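Long-range contacts in short-chain dehydrogenase/reductase SDR (PDB 5IG2), which binds NAD and probably catalyses NAD(P)-dependent interconversion of alcohols (CH-OH) and carbonyl compounds, as in other short-chain dehydrogenases/reductases: residues 104-109 / 220-225; 143-148 / 190-195; 10-15 / 252-257; 174-179 / 256-261; 91-96 / 138-143. One frame throughout, in Å; residues are numbered along the deposited sequence. Where two conformers were deposited one is given.

Contact 1: 104-109 / 220-225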
# COMPACT_ATOMS: atom_id res chain seq x y z
N GLY B 104 13.98 36.03 -38.24
CA GLY B 104 13.09 37.13 -37.91
C GLY B 104 13.86 38.37 -37.49
O GLY B 104 15.09 38.39 -37.47
N GLY B 105 13.10 39.39 -37.13
CA GLY B 105 13.66 40.68 -36.76
C GLY B 105 13.27 41.75 -37.77
O GLY B 105 12.81 41.47 -38.88
N PHE B 106 13.43 43.00 -37.34
CA PHE B 106 13.22 44.14 -38.24
C PHE B 106 13.91 43.88 -39.57
O PHE B 106 15.07 43.48 -39.61
CB PHE B 106 13.78 45.43 -37.62
CG PHE B 106 13.00 45.95 -36.46
CD1 PHE B 106 11.68 45.59 -36.26
CD2 PHE B 106 13.60 46.83 -35.56
CE1 PHE B 106 10.96 46.09 -35.18
CE2 PHE B 106 12.89 47.34 -34.48
CZ PHE B 106 11.57 46.96 -34.28
N LEU B 107 13.19 44.13 -40.66
CA LEU B 107 13.63 43.63 -41.96
C LEU B 107 15.04 44.11 -42.31
O LEU B 107 15.86 43.32 -42.80
CB LEU B 107 12.65 44.05 -43.05
CG LEU B 107 12.86 43.32 -44.38
CD1 LEU B 107 12.69 41.81 -44.19
CD2 LEU B 107 11.89 43.88 -45.42
N TRP B 108 15.34 45.38 -42.05
CA TRP B 108 16.64 45.95 -42.43
C TRP B 108 17.78 45.48 -41.53
O TRP B 108 18.95 45.66 -41.90
CB TRP B 108 16.59 47.48 -42.41
CG TRP B 108 16.19 48.03 -41.07
CD1 TRP B 108 17.02 48.36 -40.03
CD2 TRP B 108 14.86 48.29 -40.63
NE1 TRP B 108 16.27 48.81 -38.96
CE2 TRP B 108 14.94 48.77 -39.30
CE3 TRP B 108 13.59 48.16 -41.22
CZ2 TRP B 108 13.82 49.13 -38.55
CZ3 TRP B 108 12.47 48.51 -40.48
CH2 TRP B 108 12.59 48.99 -39.16
N GLU B 109 17.49 44.90 -40.36
CA GLU B 109 18.57 44.42 -39.50
C GLU B 109 19.11 43.06 -39.91
O GLU B 109 20.18 42.68 -39.44
CB GLU B 109 18.08 44.35 -38.05
CG GLU B 109 17.76 45.70 -37.47
CD GLU B 109 17.29 45.62 -36.03
OE1 GLU B 109 16.86 44.53 -35.61
OE2 GLU B 109 17.35 46.64 -35.33
N PRO B 220 22.97 38.92 -32.38
CA PRO B 220 21.57 39.18 -32.72
C PRO B 220 21.07 40.46 -32.08
O PRO B 220 21.50 40.85 -30.99
CB PRO B 220 20.83 37.95 -32.17
CG PRO B 220 21.92 36.91 -31.96
CD PRO B 220 23.13 37.69 -31.58
N THR B 221 20.17 41.15 -32.78
CA THR B 221 19.64 42.42 -32.29
C THR B 221 18.47 42.18 -31.34
O THR B 221 17.93 41.08 -31.24
CB THR B 221 19.18 43.31 -33.44
OG1 THR B 221 18.07 42.69 -34.09
CG2 THR B 221 20.31 43.52 -34.45
N ARG B 222 18.06 43.26 -30.65
CA ARG B 222 16.87 43.20 -29.81
C ARG B 222 15.66 42.67 -30.57
O ARG B 222 14.98 41.74 -30.12
CB ARG B 222 16.58 44.59 -29.24
CG ARG B 222 15.46 44.60 -28.21
CD ARG B 222 14.83 45.98 -28.09
NE ARG B 222 14.31 46.40 -29.39
CZ ARG B 222 13.21 45.91 -29.96
NH1 ARG B 222 12.82 46.36 -31.15
NH2 ARG B 222 12.49 44.98 -29.34
N SER B 223 15.37 43.24 -31.75
CA SER B 223 14.18 42.80 -32.48
C SER B 223 14.32 41.37 -32.99
O SER B 223 13.32 40.66 -33.14
CB SER B 223 13.88 43.77 -33.64
OG SER B 223 14.62 43.46 -34.82
N GLN B 224 15.55 40.92 -33.26
CA GLN B 224 15.73 39.54 -33.68
C GLN B 224 15.49 38.59 -32.52
O GLN B 224 14.82 37.57 -32.68
CB GLN B 224 17.13 39.35 -34.28
CG GLN B 224 17.27 40.12 -35.59
CD GLN B 224 18.70 40.28 -36.06
OE1 GLN B 224 19.65 39.95 -35.34
NE2 GLN B 224 18.87 40.80 -37.28
N LEU B 225 16.01 38.92 -31.34
CA LEU B 225 15.74 38.12 -30.15
C LEU B 225 14.25 38.03 -29.87
O LEU B 225 13.73 36.95 -29.55
CB LEU B 225 16.47 38.71 -28.94
CG LEU B 225 17.99 38.64 -29.00
CD1 LEU B 225 18.59 39.54 -27.93
CD2 LEU B 225 18.47 37.21 -28.83
O HOH W 1 16.31 41.31 -38.55
O HOH W 2 16.59 45.62 -32.91
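The capping box that starts helix 222-236 is also the docking point for the 104-109 loop. T221 is the N-cap: its OG1 accepts from Q224 N, and Q224 OE1 accepts from T221 N at 2.9 Å. The same T221 OG1 donates to E109 OE1 at 2.7 Å, while S223 OG donates to that oxygen at 2.6 Å; the two hydroxyls reach OE1 from opposite faces of the carboxylate plane. S223 OG in turn accepts from F106 N at 2.8 Å, nearly straight (166°), a role set by chi1 of 85°, which tucks OG between its own backbone N and carbonyl carbon. S223 CB then sits over the centre of the F106 ring, a CH-pi contact 3.6 Å from the centroid. One water bridges Q224 NE2 and F106 O; another joins S223 N to E109 OE2. L107 N meanwhile bonds D181 of the second subunit. E109 thus adds a carboxylate from the loop to the capping-box N-terminus of helix 222-236, meeting the N-cap hydroxyl directly and S223 N through water.

Contact 2: 143-148 / 190-195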
# COMPACT_ATOMS: atom_id res chain seq x y z
N ALA B 143 -0.82 9.28 -62.95
CA ALA B 143 -1.23 10.26 -61.95
C ALA B 143 -0.06 10.59 -61.04
O ALA B 143 0.62 9.69 -60.54
CB ALA B 143 -2.41 9.73 -61.14
N ALA B 144 0.19 11.88 -60.84
CA ALA B 144 1.24 12.33 -59.94
C ALA B 144 0.84 13.69 -59.40
O ALA B 144 -0.05 14.36 -59.95
CB ALA B 144 2.60 12.39 -60.65
N HIS B 145 1.49 14.10 -58.31
CA HIS B 145 1.08 15.31 -57.61
C HIS B 145 2.26 15.88 -56.84
O HIS B 145 3.01 15.13 -56.20
CB HIS B 145 -0.10 15.01 -56.66
CG HIS B 145 -1.02 16.16 -56.43
ND1 HIS B 145 -2.00 16.52 -57.33
CD2 HIS B 145 -1.12 17.03 -55.40
CE1 HIS B 145 -2.67 17.56 -56.86
NE2 HIS B 145 -2.15 17.89 -55.69
N ILE B 146 2.40 17.20 -56.89
CA ILE B 146 3.44 17.94 -56.19
C ILE B 146 2.78 18.83 -55.14
O ILE B 146 1.89 19.62 -55.46
CB ILE B 146 4.26 18.80 -57.17
CG1 ILE B 146 4.97 17.90 -58.19
CG2 ILE B 146 5.20 19.74 -56.39
CD1 ILE B 146 5.56 18.65 -59.35
N VAL B 147 3.24 18.72 -53.89
CA VAL B 147 2.74 19.55 -52.80
C VAL B 147 3.88 20.42 -52.30
O VAL B 147 4.92 19.90 -51.87
CB VAL B 147 2.18 18.71 -51.65
CG1 VAL B 147 1.73 19.64 -50.55
CG2 VAL B 147 1.04 17.82 -52.14
N ASN B 148 3.67 21.73 -52.33
CA ASN B 148 4.63 22.70 -51.82
C ASN B 148 4.13 23.26 -50.50
O ASN B 148 2.99 23.73 -50.42
CB ASN B 148 4.86 23.84 -52.82
CG ASN B 148 5.48 23.35 -54.11
OD1 ASN B 148 6.15 22.31 -54.13
ND2 ASN B 148 5.28 24.10 -55.18
N GLY B 190 -0.63 17.02 -61.10
CA GLY B 190 -1.28 18.16 -60.49
C GLY B 190 -0.47 18.71 -59.33
O GLY B 190 0.65 18.25 -59.10
N CYS B 191 -1.00 19.69 -58.60
CA CYS B 191 -0.23 20.22 -57.49
C CYS B 191 -1.16 20.84 -56.44
O CYS B 191 -2.33 21.14 -56.72
CB CYS B 191 0.81 21.23 -57.98
SG CYS B 191 0.13 22.75 -58.68
N SER B 192 -0.63 21.00 -55.23
CA SER B 192 -1.37 21.60 -54.12
C SER B 192 -0.44 22.51 -53.33
O SER B 192 0.79 22.38 -53.37
CB SER B 192 -1.96 20.55 -53.17
OG SER B 192 -2.88 19.69 -53.83
N LEU B 193 -1.05 23.41 -52.58
CA LEU B 193 -0.35 24.45 -51.84
C LEU B 193 -0.77 24.36 -50.38
O LEU B 193 -1.94 24.63 -50.06
CB LEU B 193 -0.66 25.83 -52.43
CG LEU B 193 -0.10 27.07 -51.71
CD1 LEU B 193 1.44 27.05 -51.71
CD2 LEU B 193 -0.65 28.35 -52.34
N LEU B 194 0.16 24.02 -49.50
CA LEU B 194 -0.12 23.82 -48.08
C LEU B 194 0.24 25.07 -47.28
O LEU B 194 1.40 25.50 -47.29
CB LEU B 194 0.65 22.60 -47.55
CG LEU B 194 0.56 22.31 -46.06
CD1 LEU B 194 -0.88 22.00 -45.66
CD2 LEU B 194 1.47 21.14 -45.71
N CYS B 195 -0.74 25.64 -46.57
CA CYS B 195 -0.58 26.91 -45.85
C CYS B 195 -1.01 26.80 -44.39
O CYS B 195 -2.09 27.29 -44.01
CB CYS B 195 -1.38 28.02 -46.54
SG CYS B 195 -0.86 28.37 -48.24
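G190 opens the parallel pairing with strand 144-148: its N donates to A144 O and its O accepts from I146 N, both at 3.0 Å. The H145 ring lies over the G190-C191 peptide, with C191 N 3.2 Å above its plane near the rim. C191 turns to the other side of the sheet, the side of I146, and its CA makes a CA-H...O contact with I146 O. S192 N donates to I146 O at 2.9 Å and S192 O accepts from N148 N. Its side chain shares a face with H145 and V147; H145, with CG anti to its backbone N (chi1 -151°), swings the ring across so that NE2 donates to S192 OG at 2.7 Å, within 4° of the ring plane. That OG is also bonded to R257 O, which holds the hydroxyl between two partners. L193 lies beside N148 on the opposite face, and L194 N closes the run on N148 O at 3.0 Å. The strands belong to the beta-alpha-beta unit 144-149, 162-185, 189-194: helix 162-185 packs on C191, L193 and N148, whose ND2 bonds T175, while helix 242-254 lies against H145, V147 and L194.

Contact 3: 10-15 / 252-257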
# COMPACT_ATOMS: atom_id res chain seq x y z
N PHE B 10 -7.17 9.96 -55.98
CA PHE B 10 -5.75 9.70 -56.11
C PHE B 10 -5.38 8.44 -55.34
O PHE B 10 -5.76 8.29 -54.17
CB PHE B 10 -4.94 10.90 -55.60
CG PHE B 10 -3.48 10.85 -55.94
CD1 PHE B 10 -2.59 10.19 -55.12
CD2 PHE B 10 -3.00 11.48 -57.08
CE1 PHE B 10 -1.24 10.15 -55.44
CE2 PHE B 10 -1.66 11.44 -57.41
CZ PHE B 10 -0.78 10.78 -56.58
N GLU B 11 -4.64 7.54 -55.99
CA GLU B 11 -4.26 6.27 -55.38
C GLU B 11 -2.88 6.38 -54.74
O GLU B 11 -1.94 6.92 -55.35
CB GLU B 11 -4.27 5.16 -56.43
CG GLU B 11 -5.65 4.91 -57.03
CD GLU B 11 -5.61 4.18 -58.38
OE1 GLU B 11 -4.58 3.53 -58.70
OE2 GLU B 11 -6.63 4.26 -59.11
N PHE B 12 -2.76 5.89 -53.52
CA PHE B 12 -1.51 5.97 -52.77
C PHE B 12 -0.81 4.63 -52.61
O PHE B 12 0.42 4.57 -52.69
CB PHE B 12 -1.77 6.57 -51.38
CG PHE B 12 -2.36 7.95 -51.41
CD1 PHE B 12 -1.55 9.05 -51.61
CD2 PHE B 12 -3.72 8.14 -51.24
CE1 PHE B 12 -2.10 10.33 -51.63
CE2 PHE B 12 -4.27 9.41 -51.26
CZ PHE B 12 -3.46 10.50 -51.45
N ASP B 13 -1.55 3.55 -52.36
CA ASP B 13 -0.92 2.28 -52.01
C ASP B 13 -0.05 1.79 -53.16
O ASP B 13 -0.51 1.71 -54.31
CB ASP B 13 -2.00 1.25 -51.69
CG ASP B 13 -1.44 0.03 -50.96
OD1 ASP B 13 -0.21 -0.18 -50.99
OD2 ASP B 13 -2.24 -0.72 -50.38
N GLY B 14 1.21 1.49 -52.86
CA GLY B 14 2.17 1.06 -53.86
C GLY B 14 2.84 2.18 -54.64
O GLY B 14 3.73 1.89 -55.45
N LYS B 15 2.44 3.44 -54.43
CA LYS B 15 3.04 4.59 -55.10
C LYS B 15 4.24 5.12 -54.32
O LYS B 15 4.47 4.78 -53.16
CB LYS B 15 2.00 5.69 -55.28
CG LYS B 15 0.72 5.23 -55.94
CD LYS B 15 0.96 4.73 -57.34
CE LYS B 15 -0.34 4.38 -58.02
NZ LYS B 15 -0.09 3.94 -59.42
N ALA B 252 -6.60 16.37 -48.92
CA ALA B 252 -6.65 17.31 -50.03
C ALA B 252 -6.06 16.70 -51.30
O ALA B 252 -6.62 16.87 -52.39
CB ALA B 252 -5.92 18.60 -49.66
N ILE B 253 -4.93 16.01 -51.18
CA ILE B 253 -4.33 15.35 -52.34
C ILE B 253 -5.31 14.37 -52.96
O ILE B 253 -5.46 14.31 -54.19
CB ILE B 253 -3.03 14.62 -51.96
CG1 ILE B 253 -1.97 15.58 -51.40
CG2 ILE B 253 -2.49 13.84 -53.15
CD1 ILE B 253 -0.80 14.84 -50.77
N ALA B 254 -6.00 13.59 -52.11
CA ALA B 254 -6.93 12.58 -52.60
C ALA B 254 -7.97 13.19 -53.54
O ALA B 254 -8.32 12.59 -54.56
CB ALA B 254 -7.61 11.90 -51.41
N GLU B 255 -8.45 14.39 -53.22
CA GLU B 255 -9.43 15.09 -54.04
C GLU B 255 -8.78 16.13 -54.95
O GLU B 255 -9.49 16.90 -55.61
CB GLU B 255 -10.50 15.73 -53.15
CG GLU B 255 -9.96 16.61 -52.06
CD GLU B 255 -11.04 17.09 -51.10
OE1 GLU B 255 -11.45 18.27 -51.19
OE2 GLU B 255 -11.47 16.27 -50.25
N ARG B 256 -7.44 16.15 -54.99
CA ARG B 256 -6.67 17.06 -55.83
C ARG B 256 -7.06 18.51 -55.61
O ARG B 256 -7.12 19.31 -56.55
CB ARG B 256 -6.78 16.67 -57.31
CG ARG B 256 -6.13 15.31 -57.61
CD ARG B 256 -6.19 14.98 -59.08
NE ARG B 256 -5.57 13.69 -59.40
CZ ARG B 256 -6.20 12.52 -59.30
NH1 ARG B 256 -7.46 12.47 -58.88
NH2 ARG B 256 -5.58 11.39 -59.62
N ARG B 257 -7.33 18.85 -54.36
CA ARG B 257 -7.65 20.23 -54.01
C ARG B 257 -6.37 21.05 -53.90
O ARG B 257 -5.39 20.60 -53.30
CB ARG B 257 -8.42 20.28 -52.69
CG ARG B 257 -8.79 21.69 -52.26
CD ARG B 257 -9.74 21.71 -51.08
NE ARG B 257 -9.04 21.77 -49.80
CZ ARG B 257 -9.02 20.78 -48.91
NH1 ARG B 257 -9.65 19.63 -49.17
NH2 ARG B 257 -8.36 20.93 -47.77
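F10 reaches over the C-terminal end of helix 242-254, where its backbone N donates to A254 O at 3.2 Å, in the carbonyl plane and on a lone pair (132° at the oxygen). A chi1 of -169° turns CG of F10 away from the backbone N, toward the helix end. I253 CG2 is the bump the ring meets, 4.1 Å above the ring plane and shifted toward the rim. The same methyl fills a notch between two aromatics, because it also touches the edge of the F12 ring, 3.8 Å from CE1. Farther round that ring, F12 CE2 comes 4.2 Å from A254 CB. The two phenylalanines fit against each other as well, F10 CD1 lying 3.5 Å above the plane of the F12 ring. R256 meets the other branch of the F10 ring: the extended arginine crosses it at about a right angle, its NH2 3.6 Å from F10 CD2, with the guanidinium and ring planes 63° apart. F10 CB in turn lies over one face of that guanidinium. H145 backs F10 and I253 from the sheet, and L94 touches both F12 and I253. The helix ends in a Schellman motif: R256, with positive phi, is its C-prime residue, R256 N bonding I253 O and R257 N bonding A252 O. The N-terminal segment plugs onto that ending just ahead of strand 16-20 of the Rossmann-type sheet.

Contact 4: 174-179 / 256-261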
# COMPACT_ATOMS: atom_id res chain seq x y z
N LEU B 174 4.36 30.85 -57.03
CA LEU B 174 4.96 29.90 -57.95
C LEU B 174 4.09 28.65 -58.05
O LEU B 174 3.95 28.07 -59.13
CB LEU B 174 6.40 29.54 -57.56
CG LEU B 174 6.75 28.54 -56.46
CD1 LEU B 174 6.65 27.09 -56.93
CD2 LEU B 174 8.17 28.81 -55.98
N THR B 175 3.47 28.25 -56.93
CA THR B 175 2.64 27.06 -56.95
C THR B 175 1.32 27.33 -57.65
O THR B 175 0.81 26.47 -58.39
CB THR B 175 2.42 26.55 -55.52
OG1 THR B 175 3.69 26.42 -54.85
CG2 THR B 175 1.69 25.18 -55.50
N GLU B 176 0.74 28.52 -57.44
CA GLU B 176 -0.44 28.90 -58.20
C GLU B 176 -0.16 28.90 -59.69
O GLU B 176 -1.00 28.46 -60.49
CB GLU B 176 -0.94 30.28 -57.75
CG GLU B 176 -1.56 30.31 -56.36
CD GLU B 176 -1.90 31.72 -55.88
OE1 GLU B 176 -1.54 32.69 -56.58
OE2 GLU B 176 -2.54 31.85 -54.82
N THR B 177 1.02 29.40 -60.09
CA THR B 177 1.36 29.41 -61.51
C THR B 177 1.56 27.99 -62.02
O THR B 177 1.14 27.67 -63.14
CB THR B 177 2.62 30.22 -61.76
OG1 THR B 177 2.52 31.48 -61.09
CG2 THR B 177 2.77 30.46 -63.26
N LEU B 178 2.23 27.15 -61.23
CA LEU B 178 2.42 25.76 -61.62
C LEU B 178 1.08 25.07 -61.85
O LEU B 178 0.95 24.24 -62.76
CB LEU B 178 3.22 25.04 -60.54
CG LEU B 178 3.47 23.54 -60.71
CD1 LEU B 178 4.32 23.28 -61.95
CD2 LEU B 178 4.11 22.96 -59.44
N TYR B 179 0.07 25.41 -61.03
CA TYR B 179 -1.26 24.84 -61.22
C TYR B 179 -1.77 25.12 -62.62
O TYR B 179 -2.29 24.22 -63.30
CB TYR B 179 -2.22 25.39 -60.16
CG TYR B 179 -3.67 24.98 -60.38
CD1 TYR B 179 -4.50 25.74 -61.19
CD2 TYR B 179 -4.19 23.82 -59.79
CE1 TYR B 179 -5.82 25.38 -61.41
CE2 TYR B 179 -5.51 23.44 -60.02
CZ TYR B 179 -6.32 24.23 -60.83
OH TYR B 179 -7.63 23.90 -61.06
N ARG B 256 -7.44 16.15 -54.99
CA ARG B 256 -6.67 17.06 -55.83
C ARG B 256 -7.06 18.51 -55.61
O ARG B 256 -7.12 19.31 -56.55
CB ARG B 256 -6.78 16.67 -57.31
CG ARG B 256 -6.13 15.31 -57.61
CD ARG B 256 -6.19 14.98 -59.08
NE ARG B 256 -5.57 13.69 -59.40
CZ ARG B 256 -6.20 12.52 -59.30
NH1 ARG B 256 -7.46 12.47 -58.88
NH2 ARG B 256 -5.58 11.39 -59.62
N ARG B 257 -7.33 18.85 -54.36
CA ARG B 257 -7.65 20.23 -54.01
C ARG B 257 -6.37 21.05 -53.90
O ARG B 257 -5.39 20.60 -53.30
CB ARG B 257 -8.42 20.28 -52.69
CG ARG B 257 -8.79 21.69 -52.26
CD ARG B 257 -9.74 21.71 -51.08
NE ARG B 257 -9.04 21.77 -49.80
CZ ARG B 257 -9.02 20.78 -48.91
NH1 ARG B 257 -9.65 19.63 -49.17
NH2 ARG B 257 -8.36 20.93 -47.77
N PHE B 258 -6.39 22.26 -54.46
CA PHE B 258 -5.16 23.06 -54.53
C PHE B 258 -4.82 23.71 -53.19
O PHE B 258 -3.73 23.51 -52.65
CB PHE B 258 -5.28 24.12 -55.63
CG PHE B 258 -4.06 24.99 -55.73
CD1 PHE B 258 -2.93 24.54 -56.40
CD2 PHE B 258 -4.02 26.24 -55.13
CE1 PHE B 258 -1.80 25.32 -56.48
CE2 PHE B 258 -2.88 27.03 -55.21
CZ PHE B 258 -1.77 26.56 -55.88
N TYR B 259 -5.72 24.54 -52.65
CA TYR B 259 -5.43 25.28 -51.42
C TYR B 259 -5.68 24.39 -50.21
O TYR B 259 -6.80 23.92 -50.00
CB TYR B 259 -6.29 26.53 -51.31
CG TYR B 259 -5.92 27.62 -52.28
CD1 TYR B 259 -4.77 28.38 -52.09
CD2 TYR B 259 -6.71 27.88 -53.39
CE1 TYR B 259 -4.42 29.38 -52.98
CE2 TYR B 259 -6.37 28.88 -54.29
CZ TYR B 259 -5.22 29.62 -54.08
OH TYR B 259 -4.89 30.61 -54.96
N ILE B 260 -4.66 24.20 -49.39
CA ILE B 260 -4.81 23.44 -48.15
C ILE B 260 -4.57 24.41 -47.00
O ILE B 260 -3.42 24.69 -46.65
CB ILE B 260 -3.88 22.24 -48.09
CG1 ILE B 260 -3.89 21.52 -49.45
CG2 ILE B 260 -4.33 21.33 -46.95
CD1 ILE B 260 -2.81 20.46 -49.61
N LEU B 261 -5.65 24.92 -46.40
CA LEU B 261 -5.58 25.80 -45.24
C LEU B 261 -6.00 24.96 -44.04
O LEU B 261 -7.18 24.85 -43.73
CB LEU B 261 -6.48 27.02 -45.42
CG LEU B 261 -5.89 28.27 -46.05
CD1 LEU B 261 -5.21 27.98 -47.38
CD2 LEU B 261 -6.98 29.32 -46.25
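F258 wedges its side chain between strand 189-194 and one flank of helix 162-185. From CB, a chi1 of 179° carries CG to the far side from the main-chain nitrogen, and the ring heads straight for the helix. CD1 meets Y179 CD2 at 3.7 Å; the two rings approach obliquely, their planes 69° apart. CD2, on the other branch, lies 3.4 Å above the centre of the neighbouring Y259 ring. CE1 reaches T175, 3.6 Å from CG2 and 3.4 Å from the backbone O, while CE2 touches E176 CG at 3.7 Å. CZ, the tip, ends 3.5 Å from E176 N, at the ring edge. Alongside, Y259 OH donates to E176 OE2 at 2.7 Å, from well above the carboxylate plane (54°). E176 OE1 is taken by S157 and R273 of the second subunit, so this buried carboxylate ties the last strand to the subunit interface. F258 also packs on L193, leaving the ring between helix 162-185 and the adjoining strands 189-194 and 259-260.

Contact 5: 91-96 / 138-143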
# COMPACT_ATOMS: atom_id res chain seq x y z
N LYS B 91 9.94 5.03 -59.97
CA LYS B 91 8.89 6.00 -60.22
C LYS B 91 8.91 7.03 -59.11
O LYS B 91 9.42 6.78 -58.02
CB LYS B 91 7.49 5.35 -60.25
CG LYS B 91 7.32 4.12 -61.15
CD LYS B 91 6.98 4.52 -62.57
CE LYS B 91 6.57 3.30 -63.41
NZ LYS B 91 5.32 2.66 -62.91
N VAL B 92 8.33 8.20 -59.39
CA VAL B 92 7.99 9.19 -58.37
C VAL B 92 6.56 9.65 -58.63
O VAL B 92 6.26 10.15 -59.72
CB VAL B 92 8.95 10.39 -58.38
CG1 VAL B 92 8.54 11.38 -57.30
CG2 VAL B 92 10.39 9.95 -58.19
N HIS B 93 5.69 9.48 -57.64
CA HIS B 93 4.29 9.86 -57.81
C HIS B 93 3.87 11.04 -56.97
O HIS B 93 2.97 11.78 -57.37
CB HIS B 93 3.37 8.68 -57.48
CG HIS B 93 3.60 7.49 -58.35
ND1 HIS B 93 4.29 6.38 -57.92
CD2 HIS B 93 3.26 7.26 -59.64
CE1 HIS B 93 4.34 5.50 -58.90
NE2 HIS B 93 3.73 6.00 -59.96
N LEU B 94 4.48 11.21 -55.81
CA LEU B 94 4.13 12.28 -54.88
C LEU B 94 5.42 12.97 -54.44
O LEU B 94 6.36 12.30 -54.00
CB LEU B 94 3.38 11.70 -53.68
CG LEU B 94 2.60 12.61 -52.76
CD1 LEU B 94 1.75 13.60 -53.55
CD2 LEU B 94 1.74 11.76 -51.84
N LEU B 95 5.46 14.29 -54.57
CA LEU B 95 6.61 15.08 -54.14
C LEU B 95 6.14 16.12 -53.15
O LEU B 95 5.24 16.91 -53.46
CB LEU B 95 7.30 15.76 -55.33
CG LEU B 95 8.40 16.76 -54.94
CD1 LEU B 95 9.58 16.06 -54.27
CD2 LEU B 95 8.88 17.55 -56.15
N PHE B 96 6.75 16.13 -51.97
CA PHE B 96 6.50 17.16 -50.95
C PHE B 96 7.73 18.05 -50.89
O PHE B 96 8.74 17.67 -50.29
CB PHE B 96 6.22 16.53 -49.58
CG PHE B 96 4.93 15.77 -49.49
CD1 PHE B 96 4.87 14.43 -49.84
CD2 PHE B 96 3.79 16.37 -48.99
CE1 PHE B 96 3.69 13.72 -49.74
CE2 PHE B 96 2.60 15.66 -48.89
CZ PHE B 96 2.55 14.34 -49.26
N LEU B 138 5.80 14.06 -65.56
CA LEU B 138 5.11 14.21 -66.83
C LEU B 138 5.44 13.07 -67.79
O LEU B 138 4.57 12.60 -68.54
CB LEU B 138 5.46 15.56 -67.46
CG LEU B 138 4.92 16.78 -66.70
CD1 LEU B 138 5.59 18.06 -67.16
CD2 LEU B 138 3.42 16.87 -66.87
N GLY B 139 6.68 12.59 -67.78
CA GLY B 139 7.07 11.53 -68.69
C GLY B 139 6.52 10.16 -68.34
O GLY B 139 6.56 9.26 -69.18
N GLN B 140 6.01 9.98 -67.12
CA GLN B 140 5.53 8.67 -66.69
C GLN B 140 4.15 8.31 -67.23
O GLN B 140 3.81 7.12 -67.26
CB GLN B 140 5.53 8.59 -65.16
CG GLN B 140 6.92 8.50 -64.55
CD GLN B 140 6.93 8.61 -63.03
OE1 GLN B 140 7.95 8.35 -62.39
NE2 GLN B 140 5.81 9.03 -62.45
N ASN B 141 3.36 9.29 -67.68
CA ASN B 141 1.97 9.06 -68.10
C ASN B 141 1.15 8.42 -66.98
O ASN B 141 0.31 7.55 -67.22
CB ASN B 141 1.90 8.22 -69.37
CG ASN B 141 2.51 8.91 -70.55
OD1 ASN B 141 2.55 10.14 -70.60
ND2 ASN B 141 2.99 8.13 -71.51
N GLU B 142 1.38 8.86 -65.75
CA GLU B 142 0.67 8.36 -64.60
C GLU B 142 0.21 9.53 -63.76
O GLU B 142 0.76 10.63 -63.84
CB GLU B 142 1.55 7.44 -63.73
CG GLU B 142 1.88 6.12 -64.35
CD GLU B 142 2.71 5.25 -63.43
OE1 GLU B 142 3.78 4.79 -63.87
OE2 GLU B 142 2.29 5.04 -62.27
N ALA B 143 -0.82 9.28 -62.95
CA ALA B 143 -1.23 10.26 -61.95
C ALA B 143 -0.06 10.59 -61.04
O ALA B 143 0.62 9.69 -60.54
CB ALA B 143 -2.41 9.73 -61.14
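K91 begins the approach to strand 94-97 of the Rossmann-type sheet, and its side chain meets the turn that follows helix 112-140. Bent at chi2 and chi4, the lysine crosses E142 at about a right angle and brings NZ to 2.8 Å from OE1, a salt bridge that uses the syn lone pair of the carboxylate. V92 is held by its backbone: the carboxamide of Q140, at the end of an extended chain, pairs with both its polar atoms. V92 N donates to Q140 OE1 at 3.0 Å, in the carbonyl plane and on a lone pair. Q140 NE2 returns a bond of the same length to V92 O, though from 44° above the plane of the V92 carbonyl. Gripped by the N-H and the C=O of one residue, the Q140 carboxamide is fixed in its rotation. H93 comes next; its ND1 accepts from V16 N, which leaves NE2 as the N-H donor to E142. Both carboxylate oxygens are therefore used across the contact, one by the lysine and one by the histidine, with a long, weak ion pair from K15 also reaching the second. The H93 and E142 planes are turned 50° apart, and NE2 donates to OE2 at 2.9 Å from above the carboxylate.

Contacts 2 to 5 cluster, centres 6 to 17 Å apart, on the half of the sheet from central strand 94-97 to outer strand 259-260; the centre of contact 1 lies 32 to 42 Å from theirs, opposite contacts 2, 3 and 5 across the chain's centre. Along the chain, contact 3 closes the widest loop, enclosing contacts 1, 2 and 5; contact 5 closes before contact 2 opens. Adjacent strands 94-97, 144-149, 189-194 and 259-260 link contacts 5, 2 and 4. Contacts 3 and 4 share R256 and R257, contacts 2 and 5 A143. Contact 3 lays residues 10-15 on the end of helix 242-254, beside the strands of contacts 2 and 5; contacts 1, 3 and 4 touch the second subunit.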